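Local coordinates for protein tryparedoxin (Crithidia fasciculata, PDB 1O8X) that probably acts as a thioredoxin-like dithiol-disulfide oxidoreductase that relays electrons from trypanothione to peroxidases in the trypanosomatid defence against oxidative stress, at residues L4-P9 and S101-V106; G28-F33 and D121-R126; Y34-A37 and P42-G45; R44-Q49 and P110-V115. The protein carries 1 engineered substitution. One frame throughout, in Å; residues are numbered along the deposited sequence.

In the fold
The four contacts sample one thioredoxin fold, a mixed sheet with helices packed on it. Contacts 3 and 4 share helix 41-57, their centres about 6 Å apart; they join the start of this helix to strands 30-36 and 111-116, neighbours in the sheet. Contact 2 uses an earlier part of strand 30-36 and reaches across strand 111-116 to edge strand 122-124, its centre about 13 Å from that of contact 4. Contact 1, about 12 Å from contact 2 between centres, joins the N-terminal loop, first along the chain, to the end of helix 94-103; segment 121-126 comes last. Contacts 3 and 4 lie at the redox-site end of the fold, whereas contacts 1 and 2 pack elsewhere on the sheet.

Contact 1: L4-P9 and S101-V106; sequences LDKYLP and SKHFNV
Tyr7 and His103 mark the closest backbone approach, their CA atoms 8.5 Å apart, a separation that leaves the contact to side chains and one water. Tyr7 lies in a turn where Leu4 O accepts from both Tyr7 N and Leu8 N. CE2 of its ring touches Phe104 CZ at 3.6 Å. The two planes are only 30° apart, but the rings are slid so far that they barely overlap, so this is side-by-side packing and not a stack. His103 touches both rings: its CD2 lies 3.8 Å above the plane of the Phe104 ring, over the centre, while its NE2 comes to the edge of the Tyr7 ring, 3.7 Å from CE2. With CG anti to the backbone N (chi1 177°), the imidazole extends from the last helical turn towards segment 4-9. The extended chain of Lys6 crosses it at about a right angle, CE standing 4.0 Å from His103 NE2. One water bridges the polar ends, donating to Tyr7 OH at 2.9 Å and lying 2.8 Å from His103 NE2, with Lys6 NZ a weak third partner. Tyr7 OH also bonds to Gly120 O, which anchors it a second time. With Lys6 NZ 4.5 Å from His103 NE2, the ammonium may slightly disfavour protonation of the imidazole, though both are exposed. The arrangement is an aromatic cluster at a helix C-terminus, where a Schellman motif with Asn105 at C-prime turns the chain towards strand 111-116 of the thioredoxin fold.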
loop_
_atom_site.group_PDB
_atom_site.type_symbol
_atom_site.label_atom_id
_atom_site.label_comp_id
_atom_site.label_asym_id
_atom_site.label_seq_id
_atom_site.Cartn_x
_atom_site.Cartn_y
_atom_site.Cartn_z
ATOM N N LEU A 4 -9.752 -2.570 -9.202
ATOM C CA LEU A 4 -9.219 -1.435 -8.445
ATOM C C LEU A 4 -9.996 -0.127 -8.586
ATOM O O LEU A 4 -9.822 0.786 -7.774
ATOM C CB LEU A 4 -7.750 -1.195 -8.790
ATOM C CG LEU A 4 -6.744 -2.274 -8.381
ATOM C CD1 LEU A 4 -5.359 -1.864 -8.827
ATOM C CD2 LEU A 4 -6.772 -2.552 -6.870
ATOM N N ASP A 5 -10.842 -0.033 -9.614
ATOM C CA ASP A 5 -11.670 1.157 -9.814
ATOM C C ASP A 5 -12.545 1.470 -8.599
ATOM O O ASP A 5 -12.797 2.635 -8.293
ATOM C CB ASP A 5 -12.528 1.025 -11.073
ATOM C CG ASP A 5 -12.800 2.367 -11.739
ATOM O OD1 ASP A 5 -11.967 3.295 -11.609
ATOM O OD2 ASP A 5 -13.826 2.593 -12.416
ATOM N N LYS A 6 -12.990 0.424 -7.912
ATOM C CA LYS A 6 -13.734 0.544 -6.661
ATOM C C LYS A 6 -12.978 1.374 -5.609
ATOM O O LYS A 6 -13.565 2.205 -4.909
ATOM C CB LYS A 6 -14.018 -0.859 -6.119
ATOM C CG LYS A 6 -15.049 -0.926 -5.023
ATOM C CD LYS A 6 -15.034 -2.292 -4.363
ATOM C CE LYS A 6 -15.787 -2.259 -3.048
ATOM N NZ LYS A 6 -16.343 -3.592 -2.706
ATOM N N TYR A 7 -11.669 1.140 -5.512
ATOM C CA TYR A 7 -10.838 1.733 -4.467
ATOM C C TYR A 7 -10.187 3.028 -4.888
ATOM O O TYR A 7 -9.986 3.922 -4.068
ATOM C CB TYR A 7 -9.753 0.738 -4.067
ATOM C CG TYR A 7 -10.336 -0.553 -3.579
ATOM C CD1 TYR A 7 -10.008 -1.757 -4.180
ATOM C CD2 TYR A 7 -11.244 -0.565 -2.525
ATOM C CE1 TYR A 7 -10.555 -2.947 -3.735
ATOM C CE2 TYR A 7 -11.787 -1.736 -2.074
ATOM C CZ TYR A 7 -11.457 -2.924 -2.684
ATOM O OH TYR A 7 -12.016 -4.079 -2.199
ATOM N N LEU A 8 -9.856 3.098 -6.174
ATOM C CA LEU A 8 -9.203 4.252 -6.778
ATOM C C LEU A 8 -10.008 4.685 -8.002
ATOM O O LEU A 8 -9.561 4.481 -9.137
ATOM C CB LEU A 8 -7.765 3.901 -7.190
ATOM C CG LEU A 8 -6.838 3.211 -6.179
ATOM C CD1 LEU A 8 -5.659 2.555 -6.886
ATOM C CD2 LEU A 8 -6.355 4.197 -5.130
ATOM N N PRO A 9 -11.189 5.269 -7.776
ATOM C CA PRO A 9 -12.083 5.620 -8.884
ATOM C C PRO A 9 -11.484 6.720 -9.749
ATOM O O PRO A 9 -11.185 7.813 -9.262
ATOM C CB PRO A 9 -13.365 6.092 -8.181
ATOM C CG PRO A 9 -12.946 6.505 -6.821
ATOM C CD PRO A 9 -11.752 5.669 -6.472
ATOM N N SER A 101 -9.541 5.166 3.198
ATOM C CA SER A 101 -9.301 4.971 4.623
ATOM C C SER A 101 -10.619 4.735 5.348
ATOM O O SER A 101 -10.722 3.853 6.191
ATOM C CB SER A 101 -8.596 6.193 5.206
ATOM O OG SER A 101 -7.329 6.380 4.603
ATOM N N LYS A 102 -11.642 5.505 4.990
ATOM C CA LYS A 102 -12.960 5.304 5.567
ATOM C C LYS A 102 -13.550 3.957 5.144
ATOM O O LYS A 102 -14.061 3.217 5.977
ATOM C CB LYS A 102 -13.903 6.465 5.198
ATOM C CG LYS A 102 -15.331 6.222 5.632
ATOM C CD LYS A 102 -16.241 7.416 5.409
ATOM C CE LYS A 102 -17.624 7.080 5.919
ATOM N NZ LYS A 102 -18.585 8.217 5.802
ATOM N N HIS A 103 -13.445 3.630 3.859
ATOM C CA HIS A 103 -14.003 2.378 3.349
ATOM C C HIS A 103 -13.472 1.161 4.110
ATOM O O HIS A 103 -14.243 0.243 4.441
ATOM C CB HIS A 103 -13.702 2.226 1.864
ATOM C CG HIS A 103 -14.177 0.926 1.292
ATOM N ND1 HIS A 103 -15.507 0.652 1.044
ATOM C CD2 HIS A 103 -13.496 -0.199 0.969
ATOM C CE1 HIS A 103 -15.618 -0.573 0.562
ATOM N NE2 HIS A 103 -14.413 -1.113 0.511
ATOM N N PHE A 104 -12.169 1.155 4.400
ATOM C CA PHE A 104 -11.548 0.059 5.144
ATOM C C PHE A 104 -11.494 0.248 6.640
ATOM O O PHE A 104 -10.849 -0.528 7.336
ATOM C CB PHE A 104 -10.146 -0.183 4.591
ATOM C CG PHE A 104 -10.161 -1.020 3.368
ATOM C CD1 PHE A 104 -9.659 -0.544 2.166
ATOM C CD2 PHE A 104 -10.725 -2.303 3.422
ATOM C CE1 PHE A 104 -9.716 -1.378 1.000
ATOM C CE2 PHE A 104 -10.771 -3.111 2.317
ATOM C CZ PHE A 104 -10.280 -2.643 1.105
ATOM N N ASN A 105 -12.154 1.291 7.136
ATOM C CA ASN A 105 -12.141 1.605 8.557
ATOM C C ASN A 105 -10.728 1.641 9.137
ATOM O O ASN A 105 -10.448 1.085 10.200
ATOM C CB ASN A 105 -13.051 0.685 9.374
ATOM C CG ASN A 105 -13.319 1.241 10.757
ATOM O OD1 ASN A 105 -13.208 2.456 10.990
ATOM N ND2 ASN A 105 -13.640 0.365 11.690
ATOM N N VAL A 106 -9.846 2.343 8.438
ATOM C CA VAL A 106 -8.488 2.523 8.923
ATOM C C VAL A 106 -8.517 3.634 9.969
ATOM O O VAL A 106 -8.793 4.793 9.656
ATOM C CB VAL A 106 -7.526 2.908 7.789
ATOM C CG1 VAL A 106 -6.119 3.020 8.331
ATOM C CG2 VAL A 106 -7.568 1.890 6.661
HETATM O O HOH W 1 -14.076 -3.751 -0.194
#

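Contact 2: G28-F33 and D121-R126; sequences GKLVFF and DVVTTR
The Phe32 ring meets Thr124 at its edge, where CG2 lies near the ring plane and 3.8 Å from CE2. Over one face of the same ring sits Leu30 CG, 4.2 Å above the plane and displaced towards the rim, while Phe63 makes an edge-to-face pair with it. Leu30 thus serves two surfaces: its CG lies on the phenyl ring, and its CD1 branch extends across to Val123 CG2 at 3.8 Å. Its chi1 of 175° carries CG away from the backbone N, and chi2 of 64° then turns CD1 towards Val123, across strand 111-116, which separates the two segments in the sheet. The CA atoms of Leu30 and Val123 are accordingly 8.3 Å apart. Consecutive residues Val123 and Thr124 both point towards strand 30-36 because they form a classic beta bulge opposite Gly114; Phe32 CD2 rests 3.6 Å from Gly114 CA. Thr124 divides its branches by polarity. The methyl abuts the edge of the phenyl ring, whereas OG1 bonds to Trp142 O and takes a weak bond from Arg126 N. No hydrogen bond crosses between the segments: the contact is apolar, made by methyl and ring carbons, with the threonine hydroxyl satisfied elsewhere.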
loop_
_atom_site.group_PDB
_atom_site.type_symbol
_atom_site.label_atom_id
_atom_site.label_comp_id
_atom_site.label_asym_id
_atom_site.label_seq_id
_atom_site.Cartn_x
_atom_site.Cartn_y
_atom_site.Cartn_z
ATOM N N GLY A 28 -3.654 -8.808 -12.420
ATOM C CA GLY A 28 -3.293 -10.114 -11.910
ATOM C C GLY A 28 -2.565 -10.120 -10.577
ATOM O O GLY A 28 -2.389 -11.183 -10.007
ATOM N N LYS A 29 -2.170 -8.946 -10.072
ATOM C CA LYS A 29 -1.406 -8.866 -8.813
ATOM C C LYS A 29 -2.292 -8.789 -7.586
ATOM O O LYS A 29 -3.462 -8.408 -7.680
ATOM C CB LYS A 29 -0.485 -7.643 -8.827
ATOM C CG LYS A 29 0.606 -7.772 -9.903
ATOM C CD LYS A 29 1.756 -6.819 -9.709
ATOM C CE LYS A 29 2.735 -6.937 -10.879
ATOM N NZ LYS A 29 4.009 -6.184 -10.662
ATOM N N LEU A 30 -1.721 -9.170 -6.445
ATOM C CA LEU A 30 -2.259 -8.746 -5.156
ATOM C C LEU A 30 -1.735 -7.335 -4.915
ATOM O O LEU A 30 -0.550 -7.069 -5.129
ATOM C CB LEU A 30 -1.776 -9.690 -4.063
ATOM C CG LEU A 30 -2.154 -9.308 -2.628
ATOM C CD1 LEU A 30 -3.637 -9.323 -2.344
ATOM C CD2 LEU A 30 -1.419 -10.234 -1.676
ATOM N N VAL A 31 -2.610 -6.433 -4.480
ATOM C CA VAL A 31 -2.222 -5.049 -4.257
ATOM C C VAL A 31 -2.402 -4.722 -2.794
ATOM O O VAL A 31 -3.506 -4.845 -2.266
ATOM C CB VAL A 31 -3.063 -4.084 -5.125
ATOM C CG1 VAL A 31 -2.721 -2.641 -4.802
ATOM C CG2 VAL A 31 -2.800 -4.369 -6.603
ATOM N N PHE A 32 -1.323 -4.304 -2.144
ATOM C CA PHE A 32 -1.412 -3.870 -0.759
ATOM C C PHE A 32 -1.466 -2.357 -0.699
ATOM O O PHE A 32 -0.524 -1.675 -1.138
ATOM C CB PHE A 32 -0.173 -4.304 0.020
ATOM C CG PHE A 32 -0.106 -5.760 0.331
ATOM C CD1 PHE A 32 0.780 -6.560 -0.379
ATOM C CD2 PHE A 32 -0.858 -6.326 1.370
ATOM C CE1 PHE A 32 0.901 -7.907 -0.109
ATOM C CE2 PHE A 32 -0.760 -7.685 1.653
ATOM C CZ PHE A 32 0.133 -8.481 0.923
ATOM N N PHE A 33 -2.526 -1.819 -0.116
ATOM C CA PHE A 33 -2.598 -0.402 0.232
ATOM C C PHE A 33 -1.901 -0.199 1.563
ATOM O O PHE A 33 -2.276 -0.820 2.568
ATOM C CB PHE A 33 -4.058 0.033 0.330
ATOM C CG PHE A 33 -4.810 -0.110 -0.953
ATOM C CD1 PHE A 33 -5.911 -0.950 -1.031
ATOM C CD2 PHE A 33 -4.420 0.610 -2.082
ATOM C CE1 PHE A 33 -6.633 -1.076 -2.227
ATOM C CE2 PHE A 33 -5.118 0.487 -3.281
ATOM C CZ PHE A 33 -6.237 -0.357 -3.345
ATOM N N ASP A 121 -11.528 -8.073 -4.713
ATOM C CA ASP A 121 -11.858 -8.718 -3.441
ATOM C C ASP A 121 -10.805 -8.476 -2.362
ATOM O O ASP A 121 -9.595 -8.477 -2.604
ATOM C CB ASP A 121 -12.069 -10.215 -3.622
ATOM C CG ASP A 121 -13.211 -10.554 -4.570
ATOM O OD1 ASP A 121 -13.951 -9.654 -5.038
ATOM O OD2 ASP A 121 -13.420 -11.729 -4.875
ATOM N N VAL A 122 -11.281 -8.285 -1.149
ATOM C CA VAL A 122 -10.371 -8.139 -0.023
ATOM C C VAL A 122 -9.731 -9.480 0.288
ATOM O O VAL A 122 -10.424 -10.494 0.377
ATOM C CB VAL A 122 -11.111 -7.571 1.185
ATOM C CG1 VAL A 122 -10.154 -7.391 2.362
ATOM C CG2 VAL A 122 -11.727 -6.244 0.808
ATOM N N VAL A 123 -8.409 -9.487 0.422
ATOM C CA VAL A 123 -7.679 -10.686 0.761
ATOM C C VAL A 123 -7.272 -10.645 2.244
ATOM O O VAL A 123 -7.529 -11.598 2.983
ATOM C CB VAL A 123 -6.456 -10.851 -0.164
ATOM C CG1 VAL A 123 -5.613 -12.031 0.271
ATOM C CG2 VAL A 123 -6.923 -11.022 -1.621
ATOM N N THR A 124 -6.646 -9.548 2.689
ATOM C CA THR A 124 -6.229 -9.440 4.089
ATOM C C THR A 124 -6.332 -8.006 4.559
ATOM O O THR A 124 -6.033 -7.074 3.812
ATOM C CB THR A 124 -4.783 -9.986 4.276
ATOM O OG1 THR A 124 -4.404 -9.888 5.661
ATOM C CG2 THR A 124 -3.716 -9.222 3.457
ATOM N N THR A 125 -6.764 -7.828 5.803
ATOM C CA THR A 125 -6.791 -6.487 6.384
ATOM C C THR A 125 -5.780 -6.339 7.509
ATOM O O THR A 125 -5.708 -5.285 8.139
ATOM C CB THR A 125 -8.197 -6.162 6.944
ATOM O OG1 THR A 125 -8.605 -7.225 7.824
ATOM C CG2 THR A 125 -9.227 -6.102 5.816
ATOM N N ARG A 126 -5.010 -7.394 7.762
ATOM C CA ARG A 126 -4.181 -7.474 8.970
ATOM C C ARG A 126 -2.698 -7.659 8.684
ATOM O O ARG A 126 -1.928 -8.015 9.585
ATOM C CB ARG A 126 -4.671 -8.614 9.854
ATOM C CG ARG A 126 -6.105 -8.483 10.329
ATOM C CD ARG A 126 -6.925 -9.782 10.152
ATOM N NE ARG A 126 -6.130 -10.940 10.534
ATOM C CZ ARG A 126 -5.652 -11.889 9.725
ATOM N NH1 ARG A 126 -4.877 -12.820 10.256
ATOM N NH2 ARG A 126 -5.937 -11.941 8.413
#

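Contact 3: Y34-A37 and P42-G45; sequences YFSA and PARG. Engineered in segment 42-45: Ala43 (natural residue Cys).
Ala43, engineered in place of the natural Cys, points its CB from the first turns of helix 41-57 at the hydroxyl ends of two strand side chains. Ser36 OG is the nearer, 3.1 Å from Ala43 CB, a close approach for a methyl and an oxygen. Tyr34 OH stands off at 4.0 Å from the same CB. Two residues apart on strand 30-36, these side chains lie on the same side of it and run alongside one another: Ser36 CB is 3.6 Å above the Tyr34 ring plane, offset towards the rim. In both, the first torsion places the outer group anti to the backbone N (chi1 -179° in Tyr34, -168° in Ser36), which extends the two hydroxyls in the same general direction, at the helix. Strand 30-36 and helix 41-57 open the beta-alpha-beta unit that carries the redox motif of thioredoxins. A disulfide between Cys40 and the natural cysteine at position 43 has been seen in another structure of this protein, so Ala43 CB is the carbon that would bear the sulfur, which is absent here. Both hydroxyls have polar partners elsewhere. Ser36 OG is hydrogen-bonded to Tyr80 OH, from helix 74-81, whose side chain also packs on Ala43. Tyr34 OH pairs with Thr47 OG1, and that threonine oxygen bonds in turn to Ala43 O, linking the strand to the helix backbone beside the substituted site.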
loop_
_atom_site.group_PDB
_atom_site.type_symbol
_atom_site.label_atom_id
_atom_site.label_comp_id
_atom_site.label_asym_id
_atom_site.label_seq_id
_atom_site.Cartn_x
_atom_site.Cartn_y
_atom_site.Cartn_z
ATOM N N TYR A 34 -0.862 0.631 1.554
ATOM C CA TYR A 34 -0.068 0.909 2.752
ATOM C C TYR A 34 -0.404 2.296 3.250
ATOM O O TYR A 34 -0.035 3.291 2.637
ATOM C CB TYR A 34 1.429 0.796 2.441
ATOM C CG TYR A 34 2.309 1.059 3.652
ATOM C CD1 TYR A 34 1.969 0.553 4.910
ATOM C CD2 TYR A 34 3.487 1.806 3.539
ATOM C CE1 TYR A 34 2.777 0.781 6.023
ATOM C CE2 TYR A 34 4.308 2.036 4.662
ATOM C CZ TYR A 34 3.945 1.502 5.889
ATOM O OH TYR A 34 4.711 1.691 7.026
ATOM N N PHE A 35 -1.155 2.342 4.343
ATOM C CA PHE A 35 -1.555 3.610 4.962
ATOM C C PHE A 35 -0.508 3.988 5.998
ATOM O O PHE A 35 -0.265 3.242 6.959
ATOM C CB PHE A 35 -2.927 3.470 5.630
ATOM C CG PHE A 35 -4.012 3.067 4.672
ATOM C CD1 PHE A 35 -4.232 1.725 4.366
ATOM C CD2 PHE A 35 -4.794 4.031 4.039
ATOM C CE1 PHE A 35 -5.216 1.355 3.448
ATOM C CE2 PHE A 35 -5.794 3.648 3.137
ATOM C CZ PHE A 35 -5.990 2.319 2.846
ATOM N N SER A 36 0.138 5.129 5.781
ATOM C CA SER A 36 1.204 5.581 6.668
ATOM C C SER A 36 1.392 7.079 6.501
ATOM O O SER A 36 0.708 7.699 5.703
ATOM C CB SER A 36 2.507 4.813 6.407
ATOM O OG SER A 36 3.405 5.093 7.464
ATOM N N ALA A 37 2.314 7.654 7.270
ATOM C CA ALA A 37 2.626 9.072 7.180
ATOM C C ALA A 37 4.010 9.285 7.718
ATOM O O ALA A 37 4.473 8.533 8.582
ATOM C CB ALA A 37 1.632 9.899 7.996
ATOM N N PRO A 42 5.163 4.634 15.012
ATOM C CA PRO A 42 5.355 3.190 14.786
ATOM C C PRO A 42 5.678 2.818 13.340
ATOM O O PRO A 42 6.259 1.753 13.110
ATOM C CB PRO A 42 4.034 2.564 15.245
ATOM C CG PRO A 42 3.039 3.679 15.230
ATOM C CD PRO A 42 3.805 4.934 15.501
ATOM N N ALA A 43 5.364 3.678 12.374
ATOM C CA ALA A 43 5.725 3.354 10.995
ATOM C C ALA A 43 7.239 3.345 10.776
ATOM O O ALA A 43 7.719 2.686 9.846
ATOM C CB ALA A 43 5.041 4.284 9.996
ATOM N N ARG A 44 7.995 4.064 11.616
ATOM C CA ARG A 44 9.448 4.100 11.447
ATOM C C ARG A 44 10.048 2.712 11.549
ATOM O O ARG A 44 10.892 2.358 10.733
ATOM C CB ARG A 44 10.120 5.061 12.434
ATOM C CG ARG A 44 9.916 6.520 12.074
ATOM C CD ARG A 44 10.465 7.492 13.109
ATOM N NE ARG A 44 10.260 8.870 12.668
ATOM C CZ ARG A 44 11.149 9.563 11.984
ATOM N NH1 ARG A 44 12.327 9.030 11.693
ATOM N NH2 ARG A 44 10.871 10.807 11.611
ATOM N N GLY A 45 9.604 1.925 12.528
ATOM C CA GLY A 45 10.119 0.577 12.706
ATOM C C GLY A 45 9.503 -0.419 11.734
ATOM O O GLY A 45 10.153 -1.404 11.345
#

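Contact 4: R44-Q49 and P110-V115; sequences RGFTPQ and PTLIGV
Phe46 reaches from helix 41-57 to both Pro110 and Leu112, and its conformation decides how it can serve the two at once. CG is anti to the backbone N (chi1 177°), an extended setting that carries the ring away from the helix over the start of strand 111-116. The near part of the side chain meets the proline: CD2 is 4.0 Å from Pro110 CB, and Phe46 CB is 4.1 Å from Pro110 CG. The far end meets the leucine, with CZ 4.1 Å from Leu112 CD2, a methyl that lies at the ring edge near its plane. Leu112 also holds CG anti to its backbone N (chi1 -168°), which extends the CD2 methyl to that edge, and the two side chains cross at about a right angle. Pro110 adds a rigid pyrrolidine ring, approaching the phenyl obliquely. Further round, Leu131 and Arg128 of helix 127-131 also pack on Phe46, and all three residues of the contact are buried.

The helix is kinked just beyond Phe46, where Pro48 has no N-H to give to the preceding turn. Gln49 N bonds only weakly to Phe46 O. The Gln49 side chain turns back along the helix, and NE2 donates to Gly45 O at 2.9 Å. That bond is nearly straight (170° at the hydrogen), in the amide plane of Gln49 but arriving from above the carbonyl plane. Pro110, preceded by a cis peptide bond and touching Cys40, is the cis-proline that in thioredoxin folds faces the redox motif at the start of the active-site helix.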
loop_
_atom_site.group_PDB
_atom_site.type_symbol
_atom_site.label_atom_id
_atom_site.label_comp_id
_atom_site.label_asym_id
_atom_site.label_seq_id
_atom_site.Cartn_x
_atom_site.Cartn_y
_atom_site.Cartn_z
ATOM N N ARG A 44 7.995 4.064 11.616
ATOM C CA ARG A 44 9.448 4.100 11.447
ATOM C C ARG A 44 10.048 2.712 11.549
ATOM O O ARG A 44 10.892 2.358 10.733
ATOM C CB ARG A 44 10.120 5.061 12.434
ATOM C CG ARG A 44 9.916 6.520 12.074
ATOM C CD ARG A 44 10.465 7.492 13.109
ATOM N NE ARG A 44 10.260 8.870 12.668
ATOM C CZ ARG A 44 11.149 9.563 11.984
ATOM N NH1 ARG A 44 12.327 9.030 11.693
ATOM N NH2 ARG A 44 10.871 10.807 11.611
ATOM N N GLY A 45 9.604 1.925 12.528
ATOM C CA GLY A 45 10.119 0.577 12.706
ATOM C C GLY A 45 9.503 -0.419 11.734
ATOM O O GLY A 45 10.153 -1.404 11.345
ATOM N N PHE A 46 8.252 -0.178 11.325
ATOM C CA PHE A 46 7.547 -1.117 10.457
ATOM C C PHE A 46 7.994 -1.021 8.997
ATOM O O PHE A 46 8.189 -2.046 8.328
ATOM C CB PHE A 46 6.021 -0.951 10.539
ATOM C CG PHE A 46 5.293 -1.863 9.609
ATOM C CD1 PHE A 46 5.285 -3.223 9.858
ATOM C CD2 PHE A 46 4.677 -1.383 8.455
ATOM C CE1 PHE A 46 4.639 -4.098 8.974
ATOM C CE2 PHE A 46 4.024 -2.256 7.580
ATOM C CZ PHE A 46 4.014 -3.613 7.851
ATOM N N THR A 47 8.162 0.201 8.499
ATOM C CA THR A 47 8.458 0.396 7.090
ATOM C C THR A 47 9.675 -0.401 6.593
ATOM O O THR A 47 9.578 -1.024 5.544
ATOM C CB THR A 47 8.524 1.886 6.717
ATOM O OG1 THR A 47 7.277 2.501 7.042
ATOM C CG2 THR A 47 8.621 2.054 5.194
ATOM N N PRO A 48 10.807 -0.424 7.310
ATOM C CA PRO A 48 11.949 -1.241 6.855
ATOM C C PRO A 48 11.647 -2.742 6.769
ATOM O O PRO A 48 12.186 -3.417 5.902
ATOM C CB PRO A 48 13.038 -0.951 7.905
ATOM C CG PRO A 48 12.627 0.324 8.519
ATOM C CD PRO A 48 11.150 0.332 8.530
ATOM N N GLN A 49 10.789 -3.252 7.649
ATOM C CA GLN A 49 10.388 -4.659 7.586
ATOM C C GLN A 49 9.540 -4.920 6.330
ATOM O O GLN A 49 9.682 -5.952 5.674
ATOM C CB GLN A 49 9.653 -5.061 8.859
ATOM C CG GLN A 49 10.542 -4.976 10.110
ATOM C CD GLN A 49 9.752 -5.198 11.376
ATOM O OE1 GLN A 49 9.486 -6.341 11.751
ATOM N NE2 GLN A 49 9.361 -4.109 12.038
ATOM N N PRO A 110 0.653 2.521 11.206
ATOM C CA PRO A 110 0.551 1.969 9.845
ATOM C C PRO A 110 -0.498 0.868 9.721
ATOM O O PRO A 110 -0.760 0.136 10.684
ATOM C CB PRO A 110 1.951 1.377 9.617
ATOM C CG PRO A 110 2.436 1.003 11.005
ATOM C CD PRO A 110 1.867 2.062 11.919
ATOM N N THR A 111 -1.086 0.741 8.524
ATOM C CA THR A 111 -2.058 -0.323 8.229
ATOM C C THR A 111 -1.762 -0.807 6.823
ATOM O O THR A 111 -1.405 -0.005 5.967
ATOM C CB THR A 111 -3.487 0.215 8.355
ATOM O OG1 THR A 111 -3.790 0.390 9.741
ATOM C CG2 THR A 111 -4.519 -0.793 7.878
ATOM N N LEU A 112 -1.921 -2.107 6.595
ATOM C CA LEU A 112 -1.628 -2.678 5.285
ATOM C C LEU A 112 -2.774 -3.602 4.894
ATOM O O LEU A 112 -3.003 -4.595 5.592
ATOM C CB LEU A 112 -0.300 -3.430 5.396
ATOM C CG LEU A 112 0.451 -3.929 4.175
ATOM C CD1 LEU A 112 0.840 -2.804 3.287
ATOM C CD2 LEU A 112 1.679 -4.679 4.626
ATOM N N ILE A 113 -3.456 -3.279 3.792
ATOM C CA ILE A 113 -4.629 -4.019 3.338
ATOM C C ILE A 113 -4.397 -4.546 1.943
ATOM O O ILE A 113 -4.090 -3.783 1.028
ATOM C CB ILE A 113 -5.852 -3.103 3.395
ATOM C CG1 ILE A 113 -6.011 -2.693 4.869
ATOM C CG2 ILE A 113 -7.112 -3.765 2.786
ATOM C CD1 ILE A 113 -7.262 -2.083 5.259
ATOM N N GLY A 114 -4.554 -5.851 1.775
ATOM C CA GLY A 114 -4.318 -6.473 0.484
ATOM C C GLY A 114 -5.604 -6.828 -0.215
ATOM O O GLY A 114 -6.493 -7.427 0.394
ATOM N N VAL A 115 -5.706 -6.407 -1.468
ATOM C CA VAL A 115 -6.850 -6.703 -2.317
ATOM C C VAL A 115 -6.390 -7.361 -3.613
ATOM O O VAL A 115 -5.280 -7.103 -4.092
ATOM C CB VAL A 115 -7.710 -5.431 -2.606
ATOM C CG1 VAL A 115 -8.088 -4.708 -1.307
ATOM C CG2 VAL A 115 -7.011 -4.479 -3.548
#